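Local coordinates for protein acetylxylan esterase (Geobacillus stearothermophilus, PDB 5BN1) that removes acetyl groups from the xylose units of xylan and xylo-oligosaccharides, acting as a serine esterase of the GDSL family and assembling into a doughnut-shaped homooctamer, at residues A71-D76 with D83-M88; S119-T124 with K129-M134; P136-I139 with Q144-M147. The protein carries 1 engineered substitution. One frame throughout, in Å; residues are numbered along the deposited sequence.

Contact 1 of 3, residues A71-D76 with D83-M88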
loop_
_atom_site.group_PDB
_atom_site.type_symbol
_atom_site.label_atom_id
_atom_site.label_comp_id
_atom_site.label_asym_id
_atom_site.label_seq_id
_atom_site.Cartn_x
_atom_site.Cartn_y
_atom_site.Cartn_z
ATOM N N ALA A 71 22.015 22.138 -15.599
ATOM C CA ALA A 71 22.753 21.304 -14.675
ATOM C C ALA A 71 22.810 19.858 -15.148
ATOM O O ALA A 71 23.724 19.106 -14.744
ATOM C CB ALA A 71 22.154 21.442 -13.275
ATOM N N ARG A 72 21.860 19.402 -15.955
ATOM C CA ARG A 72 21.750 18.033 -16.432
ATOM C C ARG A 72 21.959 17.822 -17.898
ATOM O O ARG A 72 21.761 16.758 -18.449
ATOM C CB ARG A 72 20.442 17.344 -15.979
ATOM C CG ARG A 72 19.162 17.909 -16.572
ATOM C CD ARG A 72 17.984 17.420 -15.766
ATOM N NE ARG A 72 16.710 17.907 -16.279
ATOM C CZ ARG A 72 15.959 17.305 -17.219
ATOM N NH1 ARG A 72 16.383 16.200 -17.872
ATOM N NH2 ARG A 72 14.800 17.832 -17.648
ATOM N N TRP A 73 22.385 18.858 -18.590
ATOM C CA TRP A 73 22.397 18.900 -20.031
ATOM C C TRP A 73 23.422 17.855 -20.580
ATOM O O TRP A 73 23.151 17.189 -21.568
ATOM C CB TRP A 73 22.760 20.315 -20.566
ATOM C CG TRP A 73 22.399 20.472 -21.966
ATOM C CD1 TRP A 73 23.221 20.468 -23.091
ATOM C CD2 TRP A 73 21.101 20.742 -22.455
ATOM N NE1 TRP A 73 22.477 20.682 -24.193
ATOM C CE2 TRP A 73 21.168 20.931 -23.838
ATOM C CE3 TRP A 73 19.831 20.897 -21.809
ATOM C CZ2 TRP A 73 20.089 21.199 -24.603
ATOM C CZ3 TRP A 73 18.773 21.200 -22.558
ATOM C CH2 TRP A 73 18.851 21.325 -23.946
ATOM N N GLU A 74 24.582 17.763 -19.946
ATOM C CA GLU A 74 25.567 16.854 -20.492
ATOM C C GLU A 74 25.073 15.413 -20.454
ATOM O O GLU A 74 25.197 14.707 -21.459
ATOM C CB GLU A 74 26.858 16.950 -19.643
ATOM C CG GLU A 74 28.032 16.109 -20.138
ATOM C CD GLU A 74 28.428 16.341 -21.582
ATOM O OE1 GLU A 74 28.701 15.281 -22.235
ATOM O OE2 GLU A 74 28.455 17.534 -22.052
ATOM N N GLU A 75 24.569 14.994 -19.321
ATOM C CA GLU A 75 24.107 13.645 -19.160
ATOM C C GLU A 75 22.821 13.384 -19.913
ATOM O O GLU A 75 22.618 12.368 -20.560
ATOM C CB GLU A 75 24.072 13.314 -17.700
ATOM C CG GLU A 75 23.208 12.189 -17.185
ATOM C CD GLU A 75 22.810 12.505 -15.715
ATOM O OE1 GLU A 75 21.835 13.312 -15.450
ATOM O OE2 GLU A 75 23.531 11.977 -14.819
ATOM N N ASP A 76 21.879 14.324 -19.825
ATOM C CA ASP A 76 20.538 14.038 -20.375
ATOM C C ASP A 76 20.254 14.442 -21.779
ATOM O O ASP A 76 19.283 13.964 -22.407
ATOM C CB ASP A 76 19.414 14.680 -19.467
ATOM C CG ASP A 76 19.278 14.006 -18.144
ATOM O OD1 ASP A 76 19.910 12.912 -17.868
ATOM O OD2 ASP A 76 18.527 14.482 -17.255
ATOM N N ASP A 83 19.653 13.316 -32.579
ATOM C CA ASP A 83 19.632 14.029 -33.841
ATOM C C ASP A 83 18.852 15.300 -33.871
ATOM O O ASP A 83 19.193 16.313 -34.381
ATOM C CB ASP A 83 19.134 13.124 -34.954
ATOM C CG ASP A 83 19.984 11.905 -35.106
ATOM O OD1 ASP A 83 21.250 12.123 -35.485
ATOM O OD2 ASP A 83 19.629 10.748 -34.801
ATOM N N TRP A 84 17.726 15.322 -33.061
ATOM C CA TRP A 84 16.914 16.450 -32.920
ATOM C C TRP A 84 16.586 16.620 -31.416
ATOM O O TRP A 84 16.410 15.623 -30.703
ATOM C CB TRP A 84 15.588 16.305 -33.628
ATOM C CG TRP A 84 15.657 16.365 -35.057
ATOM C CD1 TRP A 84 15.980 15.345 -35.882
ATOM C CD2 TRP A 84 15.442 17.538 -35.868
ATOM N NE1 TRP A 84 15.999 15.843 -37.188
ATOM C CE2 TRP A 84 15.678 17.162 -37.194
ATOM C CE3 TRP A 84 15.150 18.867 -35.580
ATOM C CZ2 TRP A 84 15.592 18.058 -38.232
ATOM C CZ3 TRP A 84 15.007 19.752 -36.637
ATOM C CH2 TRP A 84 15.225 19.331 -37.931
ATOM N N VAL A 85 16.705 17.872 -30.965
ATOM C CA VAL A 85 16.385 18.213 -29.578
ATOM C C VAL A 85 15.297 19.244 -29.558
ATOM O O VAL A 85 15.336 20.327 -30.102
ATOM C CB VAL A 85 17.611 18.759 -28.781
ATOM C CG1 VAL A 85 17.251 19.123 -27.322
ATOM C CG2 VAL A 85 18.693 17.754 -28.742
ATOM N N SER A 86 14.185 18.890 -28.869
ATOM C CA SER A 86 13.016 19.731 -28.632
ATOM C C SER A 86 13.055 20.209 -27.157
ATOM O O SER A 86 13.236 19.414 -26.241
ATOM C CB SER A 86 11.661 19.022 -28.845
ATOM O OG SER A 86 10.598 19.862 -28.629
ATOM N N ILE A 87 13.031 21.526 -27.012
ATOM C CA ILE A 87 13.105 22.182 -25.700
ATOM C C ILE A 87 11.815 22.942 -25.481
ATOM O O ILE A 87 11.400 23.798 -26.241
ATOM C CB ILE A 87 14.303 23.186 -25.581
ATOM C CG1 ILE A 87 15.560 22.434 -26.013
ATOM C CG2 ILE A 87 14.340 23.787 -24.194
ATOM C CD1 ILE A 87 16.698 23.454 -26.299
ATOM N N MET A 88 11.167 22.716 -24.295
ATOM C CA MET A 88 10.045 23.549 -23.821
ATOM C C MET A 88 10.275 23.801 -22.350
ATOM O O MET A 88 10.107 22.998 -21.449
ATOM C CB MET A 88 8.632 22.943 -24.016
ATOM C CG MET A 88 7.568 23.933 -23.634
ATOM S SD MET A 88 5.911 23.595 -24.262
ATOM C CE MET A 88 5.716 21.916 -23.724
#
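Trp73, on helix 66-78, meets Val85 and Ile87 of strand 84-88 with the far corner of its indole, and all three residues are buried. Followed outward, the Trp73 side chain leaves the helix with CG anti to the backbone N (chi1 -163°), and this torsion sends the long bicyclic ring from the helix toward the sheet. CB and the five-membered ring stay clear of the strand. NE1, the polar atom of that ring, is not left bare in the core, because it hydrogen-bonds to OG1 of Thr124 on helix 110-124. Contact begins at the end of the six-membered ring. Trp73 CH2 lies 3.8 Å from Ile87 CD1 and 4.0 Å from Ile87 CG1. The same carbon is 4.3 Å from Val85 CG1, a looser touch. Both aliphatic groups come at the ring obliquely, and the indole and the Ile87 side chain cross at about a right angle. Val85 and Ile87, two residues apart on the strand, both direct CB toward the helix.

Within the helix, Arg72 NH1 gives Asp76 OD2 a salt-bridge hydrogen bond of 2.8 Å, apart from the apolar contact. No hydrogen bond joins helix to strand, and only 90 Å² is buried, which implies a small, purely apolar seam in which one ring carbon does most of the touching.

Contact 2 of 3, residues S119-T124 with K129-M134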
loop_
_atom_site.group_PDB
_atom_site.type_symbol
_atom_site.label_atom_id
_atom_site.label_comp_id
_atom_site.label_asym_id
_atom_site.label_seq_id
_atom_site.Cartn_x
_atom_site.Cartn_y
_atom_site.Cartn_z
ATOM N N SER A 119 22.818 29.851 -24.456
ATOM C CA SER A 119 23.983 29.072 -24.385
ATOM C C SER A 119 23.788 27.609 -24.636
ATOM O O SER A 119 24.584 26.927 -25.347
ATOM C CB SER A 119 24.644 29.209 -23.029
ATOM O OG SER A 119 25.780 28.407 -22.897
ATOM N N LEU A 120 22.689 27.055 -24.137
ATOM C CA LEU A 120 22.378 25.667 -24.372
ATOM C C LEU A 120 22.151 25.455 -25.894
ATOM O O LEU A 120 22.555 24.399 -26.399
ATOM C CB LEU A 120 21.109 25.237 -23.564
ATOM C CG LEU A 120 21.453 25.112 -22.095
ATOM C CD1 LEU A 120 20.127 24.838 -21.343
ATOM C CD2 LEU A 120 22.435 24.096 -21.657
ATOM N N VAL A 121 21.446 26.305 -26.546
ATOM C CA VAL A 121 21.121 26.155 -27.970
ATOM C C VAL A 121 22.406 26.227 -28.771
ATOM O O VAL A 121 22.664 25.407 -29.619
ATOM C CB VAL A 121 20.111 27.096 -28.456
ATOM C CG1 VAL A 121 19.898 27.000 -29.924
ATOM C CG2 VAL A 121 18.748 26.846 -27.720
ATOM N N LEU A 122 23.238 27.229 -28.444
ATOM C CA LEU A 122 24.477 27.331 -29.246
ATOM C C LEU A 122 25.403 26.244 -29.014
ATOM O O LEU A 122 26.134 25.854 -30.023
ATOM C CB LEU A 122 25.153 28.727 -28.873
ATOM C CG LEU A 122 24.494 29.972 -29.290
ATOM C CD1 LEU A 122 25.186 31.233 -28.664
ATOM C CD2 LEU A 122 24.397 30.064 -30.809
ATOM N N GLU A 123 25.519 25.675 -27.843
ATOM C CA GLU A 123 26.397 24.549 -27.529
ATOM C C GLU A 123 25.903 23.283 -28.279
ATOM O O GLU A 123 26.681 22.408 -28.702
ATOM C CB GLU A 123 26.427 24.276 -25.992
ATOM C CG GLU A 123 27.037 22.961 -25.547
ATOM C CD GLU A 123 26.782 22.590 -24.076
ATOM O OE1 GLU A 123 26.270 23.438 -23.257
ATOM O OE2 GLU A 123 27.115 21.418 -23.774
ATOM N N THR A 124 24.585 23.141 -28.315
ATOM C CA THR A 124 23.994 21.941 -28.840
ATOM C C THR A 124 23.934 21.921 -30.393
ATOM O O THR A 124 24.105 20.863 -31.013
ATOM C CB THR A 124 22.531 21.792 -28.232
ATOM O OG1 THR A 124 22.716 21.779 -26.802
ATOM C CG2 THR A 124 21.924 20.467 -28.726
ATOM N N LYS A 129 21.458 17.316 -35.610
ATOM C CA LYS A 129 20.796 17.738 -36.813
ATOM C C LYS A 129 19.917 18.928 -36.771
ATOM O O LYS A 129 19.902 19.762 -37.655
ATOM C CB LYS A 129 19.987 16.581 -37.547
ATOM C CG LYS A 129 20.804 15.310 -37.767
ATOM C CD LYS A 129 20.057 14.201 -38.577
ATOM C CE LYS A 129 20.905 12.965 -38.968
ATOM N NZ LYS A 129 22.080 12.680 -38.153
ATOM N N GLY A 130 19.121 19.126 -35.679
ATOM C CA GLY A 130 18.319 20.248 -35.584
ATOM C C GLY A 130 17.750 20.420 -34.109
ATOM O O GLY A 130 17.870 19.485 -33.348
ATOM N N ILE A 131 17.233 21.608 -33.890
ATOM C CA ILE A 131 16.673 21.980 -32.563
ATOM C C ILE A 131 15.343 22.530 -32.827
ATOM O O ILE A 131 15.069 23.337 -33.714
ATOM C CB ILE A 131 17.573 22.996 -31.873
ATOM C CG1 ILE A 131 18.875 22.302 -31.480
ATOM C CG2 ILE A 131 16.847 23.584 -30.625
ATOM C CD1 ILE A 131 19.909 23.256 -30.913
ATOM N N ILE A 132 14.342 22.142 -31.937
ATOM C CA ILE A 132 13.071 22.713 -31.971
ATOM C C ILE A 132 12.781 23.446 -30.641
ATOM O O ILE A 132 12.929 22.833 -29.613
ATOM C CB ILE A 132 11.908 21.639 -32.088
ATOM C CG1 ILE A 132 12.183 20.732 -33.309
ATOM C CG2 ILE A 132 10.583 22.328 -32.264
ATOM C CD1 ILE A 132 12.388 19.298 -33.044
ATOM N N LEU A 133 12.612 24.760 -30.698
ATOM C CA LEU A 133 12.359 25.558 -29.517
ATOM C C LEU A 133 10.893 25.796 -29.479
ATOM O O LEU A 133 10.250 26.457 -30.245
ATOM C CB LEU A 133 13.112 26.936 -29.654
ATOM C CG LEU A 133 14.566 26.681 -29.407
ATOM C CD1 LEU A 133 15.306 27.981 -29.771
ATOM C CD2 LEU A 133 14.901 26.432 -27.985
ATOM N N MET A 134 10.300 25.273 -28.343
ATOM C CA MET A 134 8.929 25.562 -28.070
ATOM C C MET A 134 8.804 26.573 -26.970
ATOM O O MET A 134 9.476 26.510 -25.981
ATOM C CB MET A 134 8.260 24.266 -27.524
ATOM C CG MET A 134 8.372 23.070 -28.426
ATOM S SD MET A 134 7.641 21.449 -27.755
ATOM C CE MET A 134 5.930 21.936 -27.771
#
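Val121 holds CG1 anti to its own backbone N (chi1 175°) and CG2 anti to the carbonyl carbon, so its two methyls part toward different residues of strand 130-134, CG1 toward Ile131 and CG2 toward Leu133. Ile131 answers with CG1 anti to its carbonyl carbon and an extended chain beyond it, which carries CD1 out to the helix. This is helix-on-sheet packing in the alpha/beta core of an SGNH hydrolase: helix 110-124 precedes the parallel strand 130-134 in the chain and runs nearly antiparallel to that strand. The short axes make 161° between their N-to-C directions and approach to 9.7 Å.

Val121 CG1 is 3.9 Å from Ile131 CD1, the two side chains crossing at a slant. Ile131 CD1 also lies 3.7 Å from Val121 O, so the methyl packs on the helix backbone as well. Val121 CG2 and Leu133 CD2, also 3.9 Å apart, instead meet tip to tip. Ile131 CD1 also reaches Thr124, lying 4.0 Å from Thr124 CB, so a single methyl bridges two residues one turn apart on the helix. Beyond the pair, Val158 and Ala162 of helix 146-165 touch Leu133.

Thr124 turns its methyl toward the strand and its hydroxyl back along the helix, where Leu120 O accepts from both Thr124 N and Thr124 OG1. The bond from Thr124 OG1 to Leu120 O measures 2.7 Å, with the donor tilted 20° from the carbonyl plane.

Contact 3 of 3, residues P136-I139 with Q144-M147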
loop_
_atom_site.group_PDB
_atom_site.type_symbol
_atom_site.label_atom_id
_atom_site.label_comp_id
_atom_site.label_asym_id
_atom_site.label_seq_id
_atom_site.Cartn_x
_atom_site.Cartn_y
_atom_site.Cartn_z
ATOM N N PRO A 136 7.432 28.432 -23.713
ATOM C CA PRO A 136 6.487 28.207 -22.589
ATOM C C PRO A 136 5.145 28.792 -22.957
ATOM O O PRO A 136 4.871 29.502 -23.952
ATOM C CB PRO A 136 7.229 28.864 -21.449
ATOM C CG PRO A 136 7.809 30.153 -22.071
ATOM C CD PRO A 136 8.350 29.585 -23.346
ATOM N N PHE A 137 4.157 28.604 -22.045
ATOM C CA PHE A 137 2.840 29.103 -22.236
ATOM C C PHE A 137 2.156 29.261 -20.852
ATOM O O PHE A 137 2.636 28.700 -19.866
ATOM C CB PHE A 137 1.962 28.105 -23.103
ATOM C CG PHE A 137 1.780 26.736 -22.521
ATOM C CD1 PHE A 137 0.782 26.574 -21.581
ATOM C CD2 PHE A 137 2.604 25.686 -22.839
ATOM C CE1 PHE A 137 0.654 25.317 -20.958
ATOM C CE2 PHE A 137 2.497 24.472 -22.246
ATOM C CZ PHE A 137 1.546 24.293 -21.277
ATOM N N TYR A 138 1.053 29.981 -20.911
ATOM C CA TYR A 138 0.190 30.152 -19.718
ATOM C C TYR A 138 -1.193 30.174 -20.234
ATOM O O TYR A 138 -1.520 30.954 -21.150
ATOM C CB TYR A 138 0.560 31.365 -18.917
ATOM C CG TYR A 138 -0.093 31.492 -17.559
ATOM C CD1 TYR A 138 0.020 30.473 -16.642
ATOM C CD2 TYR A 138 -0.708 32.661 -17.169
ATOM C CE1 TYR A 138 -0.495 30.580 -15.381
ATOM C CE2 TYR A 138 -1.249 32.760 -15.884
ATOM C CZ TYR A 138 -1.105 31.738 -15.008
ATOM O OH TYR A 138 -1.617 31.927 -13.719
ATOM N N ILE A 139 -2.054 29.276 -19.684
ATOM C CA ILE A 139 -3.361 29.142 -20.279
ATOM C C ILE A 139 -4.291 30.170 -19.669
ATOM O O ILE A 139 -5.003 29.987 -18.671
ATOM C CB ILE A 139 -3.878 27.673 -20.092
ATOM C CG1 ILE A 139 -2.897 26.705 -20.656
ATOM C CG2 ILE A 139 -5.302 27.541 -20.715
ATOM C CD1 ILE A 139 -3.196 25.222 -20.392
ATOM N N GLN A 144 -3.041 41.040 -20.164
ATOM C CA GLN A 144 -2.602 41.914 -19.097
ATOM C C GLN A 144 -2.573 41.215 -17.708
ATOM O O GLN A 144 -2.172 41.786 -16.703
ATOM C CB GLN A 144 -3.477 43.148 -18.993
ATOM C CG GLN A 144 -3.191 44.095 -20.224
ATOM C CD GLN A 144 -1.668 44.245 -20.684
ATOM O OE1 GLN A 144 -0.732 44.628 -19.911
ATOM N NE2 GLN A 144 -1.415 43.857 -21.932
ATOM N N ASP A 145 -2.976 39.919 -17.675
ATOM C CA ASP A 145 -2.745 39.213 -16.412
ATOM C C ASP A 145 -1.229 39.209 -16.217
ATOM O O ASP A 145 -0.474 38.883 -17.120
ATOM C CB ASP A 145 -3.258 37.750 -16.534
ATOM C CG ASP A 145 -2.911 36.879 -15.326
ATOM O OD1 ASP A 145 -1.843 36.325 -15.329
ATOM O OD2 ASP A 145 -3.757 36.899 -14.425
ATOM N N PRO A 146 -0.744 39.531 -15.015
ATOM C CA PRO A 146 0.672 39.665 -14.882
ATOM C C PRO A 146 1.522 38.520 -15.285
ATOM O O PRO A 146 2.570 38.611 -15.917
ATOM C CB PRO A 146 0.857 39.963 -13.360
ATOM C CG PRO A 146 -0.375 40.611 -12.961
ATOM C CD PRO A 146 -1.468 40.007 -13.837
ATOM N N MET A 147 1.088 37.287 -14.948
ATOM C CA MET A 147 1.908 36.113 -15.248
ATOM C C MET A 147 1.803 35.820 -16.790
ATOM O O MET A 147 2.799 35.368 -17.343
ATOM C CB MET A 147 1.489 34.866 -14.446
ATOM C CG MET A 147 2.309 33.695 -14.806
ATOM S SD MET A 147 2.199 32.365 -13.564
ATOM C CE MET A 147 2.884 31.032 -14.486
#
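A Met-aromatic contact at a subunit interface, close to the catalytic centre of this SGNH hydrolase, joins Tyr138 in the loop after strand 130-134 to Met147 in the first turn of helix 146-165. The Met147 side chain passes over one face of the Tyr138 ring. CG stands nearly above the ring centre, 3.9 Å from the centroid and 12° off the normal, a CH-pi contact. SD follows at 4.0 Å from the same centroid and 25° off the normal, still over the face. The methyl ends above the rim, bringing Met147 CE to 3.5 Å from Tyr138 CE1. With CG anti to the backbone N and the chain extended beyond it, Met147 lies as a rod along the ring and crosses the tyrosine at about a right angle.

Asp145 approaches differently: its OD1 sits at the edge of the ring, near the ring plane, with the ring and carboxylate planes 36° apart. Asp145 is the N-cap of the helix. OD1 accepts a weak bond from Met147 N at 3.1 Å and also a bond from Arg148 N, so the carboxylate is held at the start of the helix, where the first-turn backbone N-H groups and the helix end would probably favour its negative charge.

The polar ends look to another chain: Tyr184 OH of the second subunit is hydrogen-bonded both to Tyr138 OH and to Asp145 OD1, and the Tyr184 side chain also packs on Met147. Tyr138 lies about 7 Å from Asp191, inferred to belong to the charge relay system, measured between side chains. At the ring edge, Asp145 OD1 comes to 3.7 Å from Tyr138 CE2.

Contacts 1 and 2 are neighbours, their centres 8 Å apart, because strands 84-88 and 130-134 lie side by side in the parallel sheet; probable hydrogen bonds from Ile132 N to Val85 O and from Met134 N to Ile87 O, both 2.8 Å, join them. Contact 3 follows contact 2 in sequence but lies about 24 Å from it, centre to centre. It is linked to contact 1 by a packing touch between Met88 SD and Phe137 CE2 at 4.1 Å. The Ile87 side chain is about 12 Å from that of Asn92, a presumed transition-state stabiliser, whereas that of Met147 is about 8 Å away. The Asp145 side chain is about 4 Å from a bound Tris molecule, probably from the crystallisation liquor, which may mark a pocket.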